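PDB 4IGB: LPXTG cell wall surface protein from Streptococcus gordonii, which is probably an adhesin attached to the peptidoglycan, this part of it comprising the N-terminal N1 domain and the N2 domain of the cell-surface protein. Local coordinates for residues Val193-Asp198 against Gly284-Lys289; Asn221-Asn226 against Ser258-Arg263; Ile28-Leu33 against Ser147-Ile152. All coordinates share one frame; numbering follows the deposited sequence.

Contact 1: residues Val193-Asp198 against Gly284-Lys289. With NA (sodium ion), chain M; SO4 (sulfate ion), chain J.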
# COMPACT_ATOMS: atom_id res chain seq x y z
N VAL B 193 0.77 0.82 -0.22
CA VAL B 193 1.30 1.94 0.54
C VAL B 193 1.09 1.73 2.04
O VAL B 193 0.04 1.25 2.47
CB VAL B 193 0.67 3.28 0.10
CG1 VAL B 193 1.03 4.41 1.08
CG2 VAL B 193 1.11 3.61 -1.31
N MET B 194 2.11 2.07 2.81
CA MET B 194 1.99 2.07 4.26
C MET B 194 2.34 3.45 4.80
O MET B 194 3.17 4.16 4.22
CB MET B 194 2.88 1.01 4.88
CG MET B 194 2.36 -0.43 4.67
SD MET B 194 3.17 -1.65 5.72
CE MET B 194 2.41 -1.29 7.31
N LYS B 195 1.71 3.83 5.90
CA LYS B 195 1.96 5.14 6.48
C LYS B 195 2.09 5.05 8.00
O LYS B 195 1.14 5.32 8.73
CB LYS B 195 0.85 6.12 6.09
CG LYS B 195 1.05 7.54 6.64
CD LYS B 195 -0.08 8.46 6.20
CE LYS B 195 -1.42 8.03 6.75
NZ LYS B 195 -1.42 8.05 8.22
N PRO B 196 3.27 4.65 8.49
CA PRO B 196 3.45 4.57 9.94
C PRO B 196 3.31 5.97 10.53
O PRO B 196 3.79 6.92 9.92
CB PRO B 196 4.91 4.13 10.10
CG PRO B 196 5.39 3.77 8.74
CD PRO B 196 4.53 4.47 7.75
N THR B 197 2.67 6.09 11.69
CA THR B 197 2.57 7.39 12.36
C THR B 197 2.89 7.26 13.84
O THR B 197 2.87 6.17 14.40
CB THR B 197 1.15 7.98 12.24
OG1 THR B 197 0.23 7.12 12.91
CG2 THR B 197 0.75 8.12 10.78
N ASP B 198 3.20 8.39 14.47
CA ASP B 198 3.36 8.40 15.91
C ASP B 198 4.44 7.46 16.39
O ASP B 198 4.30 6.84 17.45
CB ASP B 198 2.04 8.05 16.63
CG ASP B 198 2.08 8.43 18.10
OD1 ASP B 198 2.71 9.47 18.41
OD2 ASP B 198 1.52 7.71 18.95
N GLY B 284 -2.82 1.16 8.93
CA GLY B 284 -3.77 0.77 7.90
C GLY B 284 -3.01 0.33 6.67
O GLY B 284 -1.79 0.37 6.65
N LEU B 285 -3.72 -0.12 5.64
CA LEU B 285 -3.07 -0.39 4.37
C LEU B 285 -3.71 0.48 3.32
O LEU B 285 -4.92 0.70 3.34
CB LEU B 285 -3.15 -1.86 3.99
CG LEU B 285 -2.59 -2.88 4.98
CD1 LEU B 285 -2.86 -4.29 4.46
CD2 LEU B 285 -1.11 -2.66 5.19
N TYR B 286 -2.91 0.99 2.39
CA TYR B 286 -3.41 1.99 1.46
C TYR B 286 -2.97 1.71 0.02
O TYR B 286 -2.07 0.89 -0.22
CB TYR B 286 -2.88 3.37 1.83
CG TYR B 286 -3.04 3.78 3.28
CD1 TYR B 286 -4.03 4.68 3.66
CD2 TYR B 286 -2.18 3.31 4.27
CE1 TYR B 286 -4.18 5.08 4.98
CE2 TYR B 286 -2.32 3.71 5.60
CZ TYR B 286 -3.32 4.59 5.94
OH TYR B 286 -3.45 4.98 7.26
N ILE B 287 -3.61 2.40 -0.91
CA ILE B 287 -3.04 2.63 -2.22
C ILE B 287 -3.33 4.07 -2.61
O ILE B 287 -4.26 4.71 -2.09
CB ILE B 287 -3.65 1.72 -3.32
CG1 ILE B 287 -5.16 1.92 -3.41
CG2 ILE B 287 -3.29 0.26 -3.09
CD1 ILE B 287 -5.79 1.27 -4.64
N GLU B 288 -2.53 4.57 -3.54
CA GLU B 288 -2.76 5.90 -4.09
C GLU B 288 -3.94 5.84 -5.05
O GLU B 288 -4.34 4.76 -5.48
CB GLU B 288 -1.49 6.40 -4.75
CG GLU B 288 -0.36 6.55 -3.74
CD GLU B 288 1.03 6.48 -4.36
OE1 GLU B 288 1.60 7.57 -4.58
OE2 GLU B 288 1.54 5.35 -4.61
N LYS B 289 -4.50 7.01 -5.37
CA LYS B 289 -5.73 7.09 -6.16
C LYS B 289 -5.49 7.53 -7.60
O LYS B 289 -4.91 8.58 -7.84
CB LYS B 289 -6.70 8.10 -5.54
CG LYS B 289 -7.63 7.55 -4.48
CD LYS B 289 -8.73 8.57 -4.15
CE LYS B 289 -9.42 8.22 -2.84
NZ LYS B 289 -10.35 9.30 -2.39
NA NA M . 2.19 10.26 20.88
S SO4 J . -5.54 7.86 7.94
O1 SO4 J . -4.76 9.01 8.40
O2 SO4 J . -4.84 6.63 8.26
O3 SO4 J . -5.73 7.97 6.49
O4 SO4 J . -6.84 7.84 8.62
O HOH W 1 0.34 2.06 7.53
O HOH W 2 -1.68 3.88 8.99
O HOH W 3 -0.23 10.32 20.48

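Contact 2: residues Asn221-Asn226 against Ser258-Arg263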
# COMPACT_ATOMS: atom_id res chain seq x y z
N ASN B 221 9.62 1.78 -3.73
CA ASN B 221 9.74 2.69 -4.85
C ASN B 221 9.84 4.15 -4.40
O ASN B 221 10.66 4.91 -4.92
CB ASN B 221 8.54 2.54 -5.79
CG ASN B 221 8.59 3.50 -6.98
OD1 ASN B 221 8.03 4.59 -6.93
ND2 ASN B 221 9.27 3.11 -8.04
N LEU B 222 9.04 4.53 -3.41
CA LEU B 222 9.02 5.93 -2.96
C LEU B 222 8.80 6.08 -1.46
O LEU B 222 7.86 5.51 -0.89
CB LEU B 222 7.96 6.71 -3.75
CG LEU B 222 7.68 8.19 -3.44
CD1 LEU B 222 8.95 8.98 -3.38
CD2 LEU B 222 6.77 8.79 -4.49
N ARG B 223 9.67 6.86 -0.83
CA ARG B 223 9.53 7.17 0.59
C ARG B 223 9.34 8.67 0.80
O ARG B 223 10.23 9.47 0.50
CB ARG B 223 10.73 6.69 1.40
CG ARG B 223 10.57 6.95 2.89
CD ARG B 223 11.78 7.68 3.46
NE ARG B 223 11.87 9.05 2.97
CZ ARG B 223 12.87 9.88 3.27
NH1 ARG B 223 13.86 9.48 4.06
NH2 ARG B 223 12.87 11.12 2.79
N LEU B 224 8.18 9.04 1.31
CA LEU B 224 7.89 10.45 1.51
C LEU B 224 8.00 10.83 2.98
O LEU B 224 7.46 10.14 3.84
CB LEU B 224 6.50 10.80 1.00
CG LEU B 224 6.05 12.21 1.39
CD1 LEU B 224 6.76 13.24 0.52
CD2 LEU B 224 4.55 12.37 1.28
N MET B 225 8.69 11.92 3.26
CA MET B 225 8.69 12.54 4.58
C MET B 225 8.29 13.99 4.46
O MET B 225 8.47 14.61 3.42
CB MET B 225 10.06 12.52 5.22
CG MET B 225 10.49 11.23 5.82
SD MET B 225 12.09 11.46 6.58
CE MET B 225 12.33 9.84 7.34
N ASN B 226 7.75 14.54 5.53
CA ASN B 226 7.52 15.97 5.63
C ASN B 226 8.78 16.61 6.23
O ASN B 226 9.51 15.97 7.01
CB ASN B 226 6.28 16.24 6.47
CG ASN B 226 6.05 17.72 6.72
OD1 ASN B 226 6.57 18.27 7.68
ND2 ASN B 226 5.24 18.36 5.87
N SER B 258 6.50 12.48 13.32
CA SER B 258 6.89 11.13 13.72
C SER B 258 6.32 10.03 12.81
O SER B 258 6.22 8.88 13.22
CB SER B 258 6.48 10.88 15.17
OG SER B 258 5.06 10.95 15.33
N GLY B 259 5.99 10.38 11.57
CA GLY B 259 5.48 9.40 10.62
C GLY B 259 6.04 9.57 9.22
O GLY B 259 6.84 10.47 8.96
N LEU B 260 5.62 8.71 8.30
CA LEU B 260 6.12 8.79 6.93
C LEU B 260 5.25 7.93 6.03
O LEU B 260 4.41 7.19 6.51
CB LEU B 260 7.58 8.31 6.86
CG LEU B 260 7.85 6.84 7.19
CD1 LEU B 260 9.11 6.35 6.50
CD2 LEU B 260 7.95 6.62 8.69
N ALA B 261 5.48 8.03 4.72
CA ALA B 261 4.70 7.28 3.74
C ALA B 261 5.63 6.53 2.81
O ALA B 261 6.64 7.07 2.34
CB ALA B 261 3.77 8.19 2.95
N LEU B 262 5.27 5.28 2.52
CA LEU B 262 6.08 4.37 1.72
C LEU B 262 5.22 3.71 0.65
O LEU B 262 4.19 3.08 0.96
CB LEU B 262 6.69 3.29 2.62
CG LEU B 262 7.56 3.74 3.80
CD1 LEU B 262 7.25 2.97 5.05
CD2 LEU B 262 9.04 3.57 3.46
N ARG B 263 5.64 3.86 -0.61
CA ARG B 263 5.01 3.18 -1.73
C ARG B 263 5.91 2.03 -2.17
O ARG B 263 7.05 2.26 -2.56
CB ARG B 263 4.77 4.14 -2.89
CG ARG B 263 4.33 3.44 -4.19
CD ARG B 263 4.72 4.24 -5.41
NE ARG B 263 4.00 5.52 -5.52
CZ ARG B 263 4.40 6.50 -6.33
NH1 ARG B 263 5.51 6.35 -7.05
NH2 ARG B 263 3.71 7.63 -6.41
O HOH W 4 7.30 12.99 7.99

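Contact 3: residues Ile28-Leu33 against Ser147-Ile152. With SO4 (sulfate ion), chain J.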
# COMPACT_ATOMS: atom_id res chain seq x y z
N ILE B 28 -5.07 9.41 -0.09
CA ILE B 28 -4.89 8.05 -0.58
C ILE B 28 -6.06 7.17 -0.12
O ILE B 28 -6.83 7.56 0.75
CB ILE B 28 -3.54 7.46 -0.16
CG1 ILE B 28 -3.40 7.46 1.35
CG2 ILE B 28 -2.41 8.25 -0.82
CD1 ILE B 28 -2.08 6.97 1.85
N ARG B 29 -6.21 6.01 -0.73
CA ARG B 29 -7.28 5.12 -0.31
C ARG B 29 -6.85 4.24 0.84
O ARG B 29 -5.86 3.52 0.74
CB ARG B 29 -7.74 4.23 -1.44
CG ARG B 29 -8.79 3.25 -0.98
CD ARG B 29 -9.46 2.58 -2.13
NE ARG B 29 -10.66 1.89 -1.67
CZ ARG B 29 -11.61 1.45 -2.48
NH1 ARG B 29 -11.51 1.64 -3.79
NH2 ARG B 29 -12.67 0.83 -1.96
N LYS B 30 -7.61 4.27 1.93
CA LYS B 30 -7.35 3.38 3.05
C LYS B 30 -8.28 2.18 2.94
O LYS B 30 -9.51 2.33 2.89
CB LYS B 30 -7.58 4.10 4.37
CG LYS B 30 -7.17 3.31 5.61
CD LYS B 30 -7.33 4.18 6.88
CE LYS B 30 -6.49 3.64 8.03
NZ LYS B 30 -6.81 4.33 9.31
N PHE B 31 -7.71 0.98 2.89
CA PHE B 31 -8.54 -0.20 2.72
C PHE B 31 -9.35 -0.51 3.98
O PHE B 31 -9.00 -0.09 5.08
CB PHE B 31 -7.67 -1.40 2.33
CG PHE B 31 -7.14 -1.34 0.93
CD1 PHE B 31 -8.01 -1.26 -0.15
CD2 PHE B 31 -5.78 -1.37 0.69
CE1 PHE B 31 -7.52 -1.21 -1.45
CE2 PHE B 31 -5.28 -1.34 -0.59
CZ PHE B 31 -6.16 -1.26 -1.67
N ASN B 32 -10.41 -1.28 3.80
CA ASN B 32 -11.24 -1.72 4.92
C ASN B 32 -10.69 -2.99 5.56
O ASN B 32 -10.80 -4.09 5.01
CB ASN B 32 -12.68 -1.96 4.45
CG ASN B 32 -13.33 -0.69 3.95
OD1 ASN B 32 -13.23 0.34 4.61
ND2 ASN B 32 -13.98 -0.75 2.79
N LEU B 33 -10.10 -2.83 6.74
CA LEU B 33 -9.61 -3.98 7.49
C LEU B 33 -10.22 -3.87 8.87
O LEU B 33 -9.99 -2.89 9.57
CB LEU B 33 -8.09 -3.97 7.60
CG LEU B 33 -7.27 -4.40 6.39
CD1 LEU B 33 -7.57 -3.52 5.21
CD2 LEU B 33 -5.79 -4.33 6.73
N SER B 147 -9.99 4.33 12.14
CA SER B 147 -10.82 3.45 11.33
C SER B 147 -9.95 2.44 10.58
O SER B 147 -8.82 2.75 10.20
CB SER B 147 -11.63 4.27 10.32
OG SER B 147 -12.62 5.05 10.97
N ASN B 148 -10.47 1.24 10.37
CA ASN B 148 -9.86 0.32 9.43
C ASN B 148 -8.39 0.05 9.69
O ASN B 148 -7.57 0.07 8.78
CB ASN B 148 -10.05 0.87 8.01
CG ASN B 148 -11.47 0.75 7.54
OD1 ASN B 148 -12.07 -0.31 7.63
ND2 ASN B 148 -12.03 1.85 7.05
N ALA B 149 -8.04 -0.22 10.94
CA ALA B 149 -6.65 -0.34 11.28
C ALA B 149 -6.38 -1.55 12.16
O ALA B 149 -7.28 -2.11 12.77
CB ALA B 149 -6.16 0.95 11.97
N PHE B 150 -5.12 -1.94 12.19
CA PHE B 150 -4.65 -2.91 13.17
C PHE B 150 -3.54 -2.32 14.02
O PHE B 150 -2.90 -1.32 13.63
CB PHE B 150 -4.22 -4.22 12.50
CG PHE B 150 -3.18 -4.06 11.43
CD1 PHE B 150 -1.83 -4.04 11.75
CD2 PHE B 150 -3.54 -3.96 10.09
CE1 PHE B 150 -0.86 -3.91 10.77
CE2 PHE B 150 -2.58 -3.82 9.10
CZ PHE B 150 -1.23 -3.82 9.44
N GLU B 151 -3.30 -2.93 15.17
CA GLU B 151 -2.33 -2.43 16.12
C GLU B 151 -1.29 -3.48 16.44
O GLU B 151 -1.64 -4.61 16.74
CB GLU B 151 -3.06 -2.03 17.40
CG GLU B 151 -2.18 -1.57 18.55
CD GLU B 151 -2.99 -0.89 19.64
OE1 GLU B 151 -4.20 -0.64 19.39
OE2 GLU B 151 -2.44 -0.61 20.73
N ILE B 152 -0.01 -3.12 16.37
CA ILE B 152 1.07 -4.01 16.76
C ILE B 152 1.80 -3.39 17.93
O ILE B 152 2.10 -2.20 17.92
CB ILE B 152 2.04 -4.26 15.61
CG1 ILE B 152 1.30 -4.80 14.39
CG2 ILE B 152 3.11 -5.24 16.03
CD1 ILE B 152 2.12 -4.85 13.14
S SO4 J . -5.54 7.86 7.94
O1 SO4 J . -4.76 9.01 8.40
O2 SO4 J . -4.84 6.63 8.26
O3 SO4 J . -5.73 7.97 6.49
O4 SO4 J . -6.84 7.84 8.62
O HOH W 5 -6.50 -0.03 6.33
O HOH W 6 -9.99 -2.14 12.24

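Contact 1: residues Val193-Asp198 against Gly284-Lys289
The Tyr-286 ring meets Val-193 O at its edge, near the ring plane, where Tyr-286 CD2 stands 3.5 Å from that oxygen. Also at the edge, in plane, lie two waters and a sulfate oxygen, while Lys-195 CB approaches obliquely, 4.0 Å from Tyr-286 CE2. The backbones form a single antiparallel bridge, a hydrogen-bonded pair of Val-193 and Tyr-286, linking strand 193-194 of a mixed five-strand sheet to strand 280-287 of an antiparallel six-strand sheet in the N1 domain. Val-193 N donates to Tyr-286 O from above the carbonyl plane, 42° out of it, and Tyr-286 N donates back to Val-193 O at 3.0 Å. Past the bridge the strands part and water fills in: one joins Lys-195 N to Gly-284 O, another collects Gly-284 N, Lys-195 O and Tyr-286 OH. Bends at chi3 and chi4 (64° and 61°) curl Lys-195 back, bringing its CE to 3.7 Å from Tyr-286 OH; its NZ bonds to Asn-255 and only weakly to the sulfate, probably from the crystallisation liquor. Met-194 CG and Leu-285 CD2 lie side by side, 4.2 Å apart. Asp-198 OD1 binds a sodium ion, whose other ligands include Asp-200, Thr-248 O and a water. At the other end Val-193 CG2 rests 3.8 Å from Glu-288 OE2, the oxygen salt-bridged to Arg-263.

Contact 2: residues Asn221-Asn226 against Ser258-Arg263
Asn-221 and Arg-263 run side by side and point the same way, their amide and guanidinium planes 27° apart. Arg-263 NH1 gives an in-plane N-H to Asn-221 OD1 at 3.1 Å, while Leu-222 CD2 lies over one guanidinium face, 3.5 Å above the plane and toward its rim. Asn-221 thus takes the edge and Leu-222 the face; both residues sit opposite Arg-263 in a classic beta bulge, their N atoms donating to Arg-263 O. With CG anti to the backbone N (chi1 170°) and a bend at chi3, the arginine curls beside this pair; its NE and NH1 are further paired with Glu-288 and Asp-418. Beyond the bulge the antiparallel ladder is regular, and Leu-224 N meets Ala-261 O at 2.7 Å. On the face carrying Arg-223 and Leu-262, Arg-223 CG touches Leu-262 CD2 at 3.8 Å and Leu-260 CD1 at 3.9 Å, crossing Leu-260 at about a right angle. The Arg-223 guanidinium, with Met-225 CG over the centre of one face, goes on to Gln-233 and Ile-17 O. Trp-242 of strand 239-243 and Tyr-216 of helix 216-219 cover this face, while strand 14-19 flanks 222-226 in the mixed sheet.

Contact 3: residues Ile28-Leu33 against Ser147-Ile152
Lys-30 reaches across to the turn at Ser-147 and Asn-148 with its chain fully extended. CB heads toward the other segment and CG follows anti to the backbone N (chi1 -173°), which aims the rest of the chain along the turn. Lys-30 CD lies 3.9 Å from Ser-147 O, and Lys-30 CE comes to 3.3 Å from the same oxygen. Lys-30 NZ ends in a hydrogen bond to Ser-147 O at 2.7 Å, in the carbonyl plane with a C=O...N angle of 158°. The same ammonium forms a salt bridge with Glu-146 and a weak bond to a sulfate, which Tyr-286 also reaches.

At the turn, Asn-148 takes a left-handed backbone conformation just before strand 149-153. Its CB sits 3.3 Å from Phe-31 O, and its OD1 accepts a weak, strongly bent bond from Leu-33 N at 3.3 Å. Asn-148 CA-H points at Leu-33 O, a C-H...O contact in which CA and O are 3.2 Å apart. Two waters lie between the backbones: one close to both Phe-31 O and Asn-148 O, the other to both Leu-33 O and Ala-149 O. Further along, Leu-33 CD2 touches the edge of the Phe-150 ring, 4.0 Å from CE2, and Leu-33 also packs on Phe-94 and Ile-97 of strand 84-100. Segment 28-33 thus leaves its place at the margin of the six-strand antiparallel sheet, beside strand 280-287, and crosses to the loop ahead of strand 149-153.

Chemically, the positive charge of Lys-30 is balanced by Glu-146 and could also attract the sulfate, which probably came from the crystallisation liquor. The link between the segments therefore rests on one short hydrogen bond from an ammonium to a carbonyl, a weak amide bond, water and side-chain contacts rather than on a backbone ladder.

From the N terminus, contact 3 closes first, joining 28-33 to 147-152 across 113 intervening residues rich in strand. Contact 1 opens later at 193-198 and closes at 284-289, so the two lie in series; contact 2, 221-226 with 258-263, is nested inside the loop of contact 1. Contacts 1 and 2 share the mixed sheet, where strands 193-194 and 261-264 are neighbours, and contacts 1 and 3 share the six-strand sheet, where 280-287 lies between 29-30 and 149-153. Contact 1 is thus the one that touches both others: contacts 2 and 3 do not touch, their centres being about 17 Å apart. All three belong to the N1 domain.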